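Putative membrane protein (Corynebacterium diphtheriae NCTC 13129, PDB 3C8I) is of unknown function but is probably a membrane-anchored member of the DUF3239 family, represented here by its C-terminal part. Local coordinates at residues R27-M32 against T55-I60; M20-N25 against K123-L128; A33-N38 against F136-L141. One frame throughout, in Å; residues are numbered along the deposited sequence.

Contact 1: R27-M32 against T55-I60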
loop_
_atom_site.group_PDB
_atom_site.type_symbol
_atom_site.label_atom_id
_atom_site.label_comp_id
_atom_site.label_asym_id
_atom_site.label_seq_id
_atom_site.Cartn_x
_atom_site.Cartn_y
_atom_site.Cartn_z
ATOM N N ARG B 27 17.147 -10.030 5.569
ATOM C CA ARG B 27 16.157 -9.213 6.267
ATOM C C ARG B 27 14.713 -9.730 6.187
ATOM O O ARG B 27 13.858 -9.246 6.929
ATOM C CB ARG B 27 16.194 -7.778 5.739
ATOM C CG ARG B 27 17.551 -7.114 5.923
ATOM C CD ARG B 27 17.409 -5.658 6.364
ATOM N NE ARG B 27 18.727 -5.093 6.621
ATOM C CZ ARG B 27 19.598 -4.764 5.672
ATOM N NH1 ARG B 27 19.288 -4.926 4.380
ATOM N NH2 ARG B 27 20.786 -4.265 6.013
ATOM N N ASP B 28 14.438 -10.671 5.281
ATOM C CA ASP B 28 13.081 -11.170 5.113
ATOM C C ASP B 28 13.014 -12.504 4.367
ATOM O O ASP B 28 14.029 -13.061 3.965
ATOM C CB ASP B 28 12.190 -10.109 4.440
ATOM C CG ASP B 28 12.473 -9.941 2.963
ATOM O OD1 ASP B 28 13.646 -10.017 2.562
ATOM O OD2 ASP B 28 11.498 -9.715 2.199
ATOM N N MET B 29 11.798 -13.025 4.250
ATOM C CA MET B 29 11.514 -14.222 3.500
ATOM C C MET B 29 10.364 -13.986 2.528
ATOM O O MET B 29 9.562 -13.065 2.695
ATOM C CB MET B 29 11.188 -15.391 4.446
ATOM C CG MET B 29 9.866 -15.336 5.217
ATOM S SD MET B 29 9.913 -16.432 6.716
ATOM C CE MET B 29 10.065 -15.245 8.053
ATOM N N VAL B 30 10.281 -14.829 1.515
ATOM C CA VAL B 30 9.185 -14.772 0.563
ATOM C C VAL B 30 8.384 -16.043 0.719
ATOM O O VAL B 30 8.928 -17.141 0.682
ATOM C CB VAL B 30 9.668 -14.603 -0.909
ATOM C CG1 VAL B 30 8.486 -14.698 -1.902
ATOM C CG2 VAL B 30 10.372 -13.283 -1.096
ATOM N N VAL B 31 7.087 -15.881 0.948
ATOM C CA VAL B 31 6.189 -16.995 1.071
ATOM C C VAL B 31 5.349 -17.051 -0.206
ATOM O O VAL B 31 5.035 -16.018 -0.811
ATOM C CB VAL B 31 5.355 -16.893 2.369
ATOM C CG1 VAL B 31 4.461 -18.094 2.538
ATOM C CG2 VAL B 31 6.277 -16.773 3.591
ATOM N N MET B 32 5.040 -18.267 -0.645
ATOM C CA MET B 32 4.153 -18.509 -1.788
ATOM C C MET B 32 2.948 -19.250 -1.254
ATOM O O MET B 32 3.113 -20.196 -0.489
ATOM C CB MET B 32 4.860 -19.373 -2.850
ATOM C CG MET B 32 4.027 -19.662 -4.137
ATOM S SD MET B 32 4.871 -20.745 -5.374
ATOM C CE MET B 32 6.132 -19.625 -5.825
ATOM N N THR B 55 8.583 -10.283 6.944
ATOM C CA THR B 55 9.764 -10.096 7.789
ATOM C C THR B 55 9.817 -11.120 8.926
ATOM O O THR B 55 10.874 -11.688 9.189
ATOM C CB THR B 55 9.823 -8.647 8.311
ATOM O OG1 THR B 55 9.975 -7.760 7.181
ATOM C CG2 THR B 55 10.970 -8.474 9.268
ATOM N N ALA B 56 8.684 -11.382 9.574
ATOM C CA ALA B 56 8.655 -12.228 10.769
ATOM C C ALA B 56 7.413 -13.113 10.846
ATOM O O ALA B 56 6.296 -12.647 10.633
ATOM C CB ALA B 56 8.739 -11.370 12.023
ATOM N N ILE B 57 7.621 -14.385 11.174
ATOM C CA ILE B 57 6.516 -15.284 11.503
ATOM C C ILE B 57 6.909 -16.015 12.789
ATOM O O ILE B 57 7.931 -16.699 12.803
ATOM C CB ILE B 57 6.275 -16.348 10.407
ATOM C CG1 ILE B 57 6.047 -15.698 9.026
ATOM C CG2 ILE B 57 5.105 -17.235 10.810
ATOM C CD1 ILE B 57 5.914 -16.683 7.886
ATOM N N PRO B 58 6.121 -15.851 13.872
ATOM C CA PRO B 58 6.379 -16.571 15.108
ATOM C C PRO B 58 6.595 -18.062 14.867
ATOM O O PRO B 58 5.821 -18.675 14.138
ATOM C CB PRO B 58 5.108 -16.330 15.921
ATOM C CG PRO B 58 4.635 -15.023 15.478
ATOM C CD PRO B 58 4.955 -14.961 14.013
ATOM N N GLY B 59 7.635 -18.626 15.472
ATOM C CA GLY B 59 7.972 -20.030 15.263
ATOM C C GLY B 59 8.969 -20.258 14.138
ATOM O O GLY B 59 9.678 -21.244 14.145
ATOM N N ILE B 60 9.032 -19.354 13.163
ATOM C CA ILE B 60 9.931 -19.519 12.021
ATOM C C ILE B 60 11.212 -18.713 12.222
ATOM O O ILE B 60 11.328 -17.554 11.826
ATOM C CB ILE B 60 9.252 -19.123 10.681
ATOM C CG1 ILE B 60 7.840 -19.714 10.567
ATOM C CG2 ILE B 60 10.086 -19.550 9.510
ATOM C CD1 ILE B 60 7.740 -21.193 10.759
HETATM O O HOH W 1 13.083 -12.260 8.245
#
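M29 meets I57 and I60 because of two of its torsions. Its first torsion, chi1 70°, sets CG between the backbone N and the carbonyl carbon. A bend at chi3 of 106° then turns the methyl CE toward residues 55-60. I57 reaches back with CG1 anti to its own carbonyl carbon (chi1 -55°). M29 CE lies 4.2 Å from I57 CG1, and the two side chains cross at an oblique angle. The same methyl rests 3.8 Å from the backbone oxygen T55 O. The sulfur touches both isoleucines: M29 SD is 4.2 Å from I60 CG2 and equally far from I57 CD1. Further along the strand, V31 CG2 touches I57 CD1 at 4.3 Å.

Strand 29-36 pairs antiparallel with strand 47-54, and residues 55-60 begin the loop that leaves that neighbour. I57 to I60 form a type II beta turn, closed by the backbone bond from I60 N to I57 O, 2.9 Å. I21 of strand 16-24 packs on both M29 and I60 and completes the apolar cluster. A56 O is held by NE1 of W98. One water donates to T55 O at an unusually short 2.5 Å and only weakly to R27 O, so this bridge is doubtful. The guanidinium of R27 does not join the contact; it forms a salt bridge with E23 of the second subunit.

No direct hydrogen bond joins the two segments. Cohesion therefore comes mainly from apolar packing around the M29 thioether.

Contact 2: M20-N25 against K123-L128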
loop_
_atom_site.group_PDB
_atom_site.type_symbol
_atom_site.label_atom_id
_atom_site.label_comp_id
_atom_site.label_asym_id
_atom_site.label_seq_id
_atom_site.Cartn_x
_atom_site.Cartn_y
_atom_site.Cartn_z
ATOM N N MET B 20 4.156 -21.581 1.835
ATOM C CA MET B 20 5.451 -22.202 1.998
ATOM C C MET B 20 6.542 -21.170 1.757
ATOM O O MET B 20 6.408 -20.300 0.883
ATOM C CB MET B 20 5.569 -23.349 0.967
ATOM C CG MET B 20 6.795 -24.279 1.104
ATOM S SD MET B 20 6.654 -25.731 -0.013
ATOM C CE MET B 20 5.148 -26.420 0.573
ATOM N N ILE B 21 7.644 -21.295 2.493
ATOM C CA ILE B 21 8.786 -20.403 2.309
ATOM C C ILE B 21 9.448 -20.750 0.981
ATOM O O ILE B 21 9.901 -21.887 0.770
ATOM C CB ILE B 21 9.819 -20.461 3.450
ATOM C CG1 ILE B 21 9.171 -20.178 4.816
ATOM C CG2 ILE B 21 11.009 -19.508 3.131
ATOM C CD1 ILE B 21 10.156 -20.288 6.011
ATOM N N ALA B 22 9.498 -19.758 0.094
ATOM C CA ALA B 22 10.015 -19.922 -1.275
ATOM C C ALA B 22 11.416 -19.331 -1.422
ATOM O O ALA B 22 12.169 -19.708 -2.331
ATOM C CB ALA B 22 9.035 -19.271 -2.281
ATOM N N GLU B 23 11.770 -18.409 -0.533
ATOM C CA GLU B 23 13.068 -17.768 -0.562
ATOM C C GLU B 23 13.379 -17.136 0.793
ATOM O O GLU B 23 12.485 -16.603 1.466
ATOM C CB GLU B 23 13.106 -16.715 -1.674
ATOM C CG GLU B 23 14.314 -15.780 -1.590
ATOM C CD GLU B 23 14.285 -14.700 -2.631
ATOM O OE1 GLU B 23 14.601 -15.028 -3.789
ATOM O OE2 GLU B 23 13.955 -13.537 -2.287
ATOM N N VAL B 24 14.652 -17.202 1.188
ATOM C CA VAL B 24 15.110 -16.664 2.464
ATOM C C VAL B 24 16.281 -15.714 2.238
ATOM O O VAL B 24 17.237 -16.056 1.539
ATOM C CB VAL B 24 15.504 -17.806 3.429
ATOM C CG1 VAL B 24 16.240 -17.265 4.660
ATOM C CG2 VAL B 24 14.258 -18.607 3.836
ATOM N N ASN B 25 16.190 -14.525 2.831
ATOM C CA ASN B 25 17.162 -13.441 2.654
ATOM C C ASN B 25 17.587 -12.943 4.041
ATOM O O ASN B 25 16.984 -13.325 5.038
ATOM C CB ASN B 25 16.530 -12.311 1.823
ATOM C CG ASN B 25 15.949 -12.806 0.492
ATOM O OD1 ASN B 25 16.678 -13.265 -0.369
ATOM N ND2 ASN B 25 14.632 -12.712 0.333
ATOM N N LYS B 123 5.325 -28.505 -5.619
ATOM C CA LYS B 123 5.756 -28.671 -7.016
ATOM C C LYS B 123 5.932 -27.377 -7.775
ATOM O O LYS B 123 6.544 -27.378 -8.831
ATOM C CB LYS B 123 4.787 -29.581 -7.776
ATOM C CG LYS B 123 5.159 -31.028 -7.671
ATOM C CD LYS B 123 3.956 -31.963 -7.606
ATOM C CE LYS B 123 3.656 -32.355 -6.163
ATOM N NZ LYS B 123 2.192 -32.551 -5.890
ATOM N N ASN B 124 5.404 -26.269 -7.241
ATOM C CA ASN B 124 5.458 -24.987 -7.926
ATOM C C ASN B 124 6.298 -23.931 -7.214
ATOM O O ASN B 124 6.361 -22.789 -7.667
ATOM C CB ASN B 124 4.030 -24.492 -8.174
ATOM C CG ASN B 124 3.321 -25.290 -9.278
ATOM O OD1 ASN B 124 3.641 -25.130 -10.455
ATOM N ND2 ASN B 124 2.367 -26.139 -8.903
ATOM N N LEU B 125 6.977 -24.313 -6.131
ATOM C CA LEU B 125 7.847 -23.372 -5.414
ATOM C C LEU B 125 8.880 -22.770 -6.327
ATOM O O LEU B 125 9.265 -21.604 -6.164
ATOM C CB LEU B 125 8.601 -24.040 -4.258
ATOM C CG LEU B 125 8.123 -23.992 -2.819
ATOM C CD1 LEU B 125 9.362 -24.231 -1.906
ATOM C CD2 LEU B 125 7.313 -22.712 -2.408
ATOM N N ASN B 126 9.354 -23.597 -7.266
ATOM C CA ASN B 126 10.355 -23.178 -8.245
ATOM C C ASN B 126 9.861 -22.147 -9.257
ATOM O O ASN B 126 10.674 -21.503 -9.922
ATOM C CB ASN B 126 11.033 -24.403 -8.936
ATOM C CG ASN B 126 10.040 -25.357 -9.632
ATOM O OD1 ASN B 126 9.019 -24.940 -10.177
ATOM N ND2 ASN B 126 10.379 -26.656 -9.645
ATOM N N LYS B 127 8.542 -21.921 -9.333
ATOM C CA LYS B 127 7.993 -20.864 -10.209
ATOM C C LYS B 127 8.032 -19.463 -9.596
ATOM O O LYS B 127 7.473 -18.535 -10.178
ATOM C CB LYS B 127 6.558 -21.190 -10.662
ATOM C CG LYS B 127 6.430 -22.478 -11.459
ATOM C CD LYS B 127 5.131 -22.536 -12.264
ATOM C CE LYS B 127 4.993 -23.836 -13.084
ATOM N NZ LYS B 127 6.294 -24.475 -13.545
ATOM N N LEU B 128 8.701 -19.296 -8.453
ATOM C CA LEU B 128 8.811 -17.993 -7.781
ATOM C C LEU B 128 9.111 -16.828 -8.718
ATOM O O LEU B 128 8.521 -15.767 -8.625
ATOM C CB LEU B 128 9.885 -18.049 -6.673
ATOM C CG LEU B 128 10.209 -16.779 -5.862
ATOM C CD1 LEU B 128 8.986 -16.287 -5.103
ATOM C CD2 LEU B 128 11.388 -17.028 -4.888
#
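M20 and A22 pack against L125 where the sheet meets the turn between helices 115-124 and 128-132. The strand carries a classic beta bulge here: A22 and E23 both face V30 of the neighbouring strand.

The tight part centres on L125. M20 has CG anti to the backbone N (chi1 -171°), and its chain bends at chi3, so the sulfur passes across the leucine branch. M20 SD lies 3.6 Å from L125 CG, and the side chains cross at about a right angle. The two methyls of L125 divide their work. CD1 approaches the backbone oxygen I21 O at 3.6 Å, while CD2 meets A22 CB at 3.8 Å. Small A22 also touches L128, its CB lying 4.1 Å from L128 CD1. On the helix side, W118 and L121 pack on M20. L128 also reaches V30 and T51, so it spans three strands.

The more open side is polar and lies toward E23 and N25, both partly exposed. There L128 CD2 lies over the base of E23, 3.7 Å from E23 CB. No hydrogen bond crosses between the segments. The carboxylate of E23 is instead engaged by R132 of the same chain through OE2 and by R27 of the second subunit through OE1. This shared acid links the edge of the packing to the subunit interface. N25 ND2 donates to E23 OE2 at 2.8 Å. The oxygen lies almost in the amide plane of N25, and the donor reaches it on the anti side, 28° out of the carboxylate plane.

Contact 3: A33-N38 against F136-L141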
loop_
_atom_site.group_PDB
_atom_site.type_symbol
_atom_site.label_atom_id
_atom_site.label_comp_id
_atom_site.label_asym_id
_atom_site.label_seq_id
_atom_site.Cartn_x
_atom_site.Cartn_y
_atom_site.Cartn_z
ATOM N N ALA B 33 1.752 -18.841 -1.661
ATOM C CA ALA B 33 0.514 -19.527 -1.289
ATOM C C ALA B 33 -0.240 -20.013 -2.509
ATOM O O ALA B 33 -0.148 -19.409 -3.569
ATOM C CB ALA B 33 -0.414 -18.596 -0.439
ATOM N N LEU B 34 -0.972 -21.121 -2.351
ATOM C CA LEU B 34 -1.875 -21.638 -3.382
ATOM C C LEU B 34 -3.293 -21.119 -3.099
ATOM O O LEU B 34 -3.911 -21.470 -2.094
ATOM C CB LEU B 34 -1.833 -23.187 -3.421
ATOM C CG LEU B 34 -2.669 -23.878 -4.518
ATOM C CD1 LEU B 34 -2.078 -23.689 -5.906
ATOM C CD2 LEU B 34 -2.886 -25.369 -4.240
ATOM N N VAL B 35 -3.796 -20.272 -3.993
ATOM C CA VAL B 35 -5.059 -19.581 -3.800
ATOM C C VAL B 35 -6.037 -19.810 -4.972
ATOM O O VAL B 35 -5.654 -20.163 -6.103
ATOM C CB VAL B 35 -4.847 -18.044 -3.576
ATOM C CG1 VAL B 35 -4.145 -17.765 -2.237
ATOM C CG2 VAL B 35 -4.115 -17.384 -4.742
ATOM N N ASN B 36 -7.317 -19.635 -4.669
ATOM C CA ASN B 36 -8.383 -19.767 -5.631
ATOM C C ASN B 36 -8.791 -18.382 -6.072
ATOM O O ASN B 36 -9.248 -17.592 -5.251
ATOM C CB ASN B 36 -9.572 -20.470 -4.971
ATOM C CG ASN B 36 -10.767 -20.660 -5.903
ATOM O OD1 ASN B 36 -10.726 -20.361 -7.093
ATOM N ND2 ASN B 36 -11.839 -21.200 -5.344
ATOM N N THR B 37 -8.635 -18.076 -7.353
ATOM C CA THR B 37 -8.989 -16.733 -7.848
ATOM C C THR B 37 -10.475 -16.513 -8.141
ATOM O O THR B 37 -10.881 -15.382 -8.474
ATOM C CB THR B 37 -8.153 -16.305 -9.070
ATOM O OG1 THR B 37 -8.503 -17.087 -10.205
ATOM C CG2 THR B 37 -6.686 -16.449 -8.804
ATOM N N ASN B 38 -11.305 -17.549 -8.012
ATOM C CA ASN B 38 -12.763 -17.364 -8.174
ATOM C C ASN B 38 -13.371 -16.603 -7.009
ATOM O O ASN B 38 -13.151 -16.954 -5.852
ATOM C CB ASN B 38 -13.504 -18.716 -8.293
ATOM C CG ASN B 38 -13.268 -19.400 -9.614
ATOM O OD1 ASN B 38 -12.981 -18.750 -10.623
ATOM N ND2 ASN B 38 -13.417 -20.737 -9.635
ATOM N N PHE B 136 0.845 -8.257 -10.016
ATOM C CA PHE B 136 0.347 -8.252 -8.637
ATOM C C PHE B 136 0.817 -9.464 -7.806
ATOM O O PHE B 136 0.196 -9.812 -6.801
ATOM C CB PHE B 136 -1.184 -8.183 -8.611
ATOM C CG PHE B 136 -1.756 -6.975 -9.298
ATOM C CD1 PHE B 136 -1.202 -5.705 -9.089
ATOM C CD2 PHE B 136 -2.822 -7.103 -10.184
ATOM C CE1 PHE B 136 -1.727 -4.585 -9.735
ATOM C CE2 PHE B 136 -3.367 -5.991 -10.822
ATOM C CZ PHE B 136 -2.817 -4.729 -10.600
ATOM N N ASP B 137 1.908 -10.090 -8.228
ATOM C CA ASP B 137 2.458 -11.271 -7.546
ATOM C C ASP B 137 1.420 -12.403 -7.436
ATOM O O ASP B 137 1.269 -13.055 -6.397
ATOM C CB ASP B 137 3.054 -10.846 -6.196
ATOM C CG ASP B 137 4.311 -9.972 -6.360
ATOM O OD1 ASP B 137 4.934 -10.023 -7.452
ATOM O OD2 ASP B 137 4.674 -9.257 -5.401
ATOM N N LEU B 138 0.704 -12.620 -8.537
ATOM C CA LEU B 138 -0.317 -13.641 -8.639
ATOM C C LEU B 138 -0.217 -14.245 -10.032
ATOM O O LEU B 138 -0.298 -13.535 -11.036
ATOM C CB LEU B 138 -1.710 -13.044 -8.394
ATOM C CG LEU B 138 -2.919 -13.979 -8.327
ATOM C CD1 LEU B 138 -2.901 -14.805 -7.083
ATOM C CD2 LEU B 138 -4.248 -13.157 -8.376
ATOM N N LEU B 139 0.007 -15.547 -10.088
ATOM C CA LEU B 139 0.173 -16.274 -11.358
ATOM C C LEU B 139 -0.825 -17.420 -11.388
ATOM O O LEU B 139 -0.771 -18.310 -10.550
ATOM C CB LEU B 139 1.601 -16.838 -11.474
ATOM C CG LEU B 139 2.022 -17.553 -12.773
ATOM C CD1 LEU B 139 2.243 -16.537 -13.886
ATOM C CD2 LEU B 139 3.285 -18.424 -12.573
ATOM N N GLU B 140 -1.731 -17.407 -12.354
ATOM C CA GLU B 140 -2.667 -18.505 -12.488
ATOM C C GLU B 140 -1.933 -19.749 -12.975
ATOM O O GLU B 140 -1.011 -19.653 -13.779
ATOM C CB GLU B 140 -3.875 -18.126 -13.364
ATOM C CG GLU B 140 -4.884 -17.270 -12.561
ATOM C CD GLU B 140 -6.210 -16.988 -13.278
ATOM O OE1 GLU B 140 -6.323 -17.306 -14.489
ATOM O OE2 GLU B 140 -7.131 -16.426 -12.619
ATOM N N LEU B 141 -2.279 -20.896 -12.388
ATOM C CA LEU B 141 -1.862 -22.184 -12.918
ATOM C C LEU B 141 -2.828 -22.570 -14.033
ATOM O O LEU B 141 -2.592 -23.548 -14.748
ATOM C CB LEU B 141 -1.846 -23.273 -11.836
ATOM C CG LEU B 141 -0.968 -23.082 -10.596
ATOM C CD1 LEU B 141 -1.097 -24.291 -9.684
ATOM C CD2 LEU B 141 0.480 -22.861 -10.978
#
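The T37 hydroxyl donates to E140: T37 OG1 lies 2.9 Å from E140 OE2. The approach is from above the carboxylate plane, 37° out of it. Beside this bond lie two apolar contacts. V35 CG2 touches L138 CD1 at 3.7 Å, and L34 CD1 meets L141 CD1 at 3.9 Å. L34 and L141 cross at about a right angle.

Torsions place the threonine. With chi1 69°, the hydroxyl is tucked over the backbone, and T37 CG2 is left to lie 4.1 Å from L138 CD2.

Further out, strand 47-54 stands between 29-36 and 138-140 in the antiparallel sheet. The side chains thus meet across an intervening strand, where A48 packs on T37 and L49 on L141. T37 OG1 also has a weak bond with R46 O. The backbone N of R46 donates to N36 OD1. That oxygen also accepts from N38 N at 3.0 Å, forming an Asx turn at the strand end.

Between the two segments, a single charged hydrogen bond thus works next to leucine and valine packing. A long, weak ion pair of R46 with E140 OE1 may add slightly to the stability of the E140 charge; the hydroxyl bond is the closer link.

Overall arrangement
All three contacts draw on one antiparallel sheet. Contacts 1 and 3 both use strand 29-36. They lie on opposite sides of the chain's centre, with their own centres about 19 Å apart. The centre of contact 2 is about 12 Å from that of contact 1 and about 14 Å from that of contact 3. Contact 2 joins contact 1 through the sheet itself: V30 O lies 2.7 Å from A22 N and V30 N 2.8 Å from E23 O, both probable hydrogen bonds. Contacts 2 and 3 touch more lightly, N124 OD1 lying 3.9 Å from L141 CD2. Residues 123-128 thus pack near both the hairpin strands and the C-terminus.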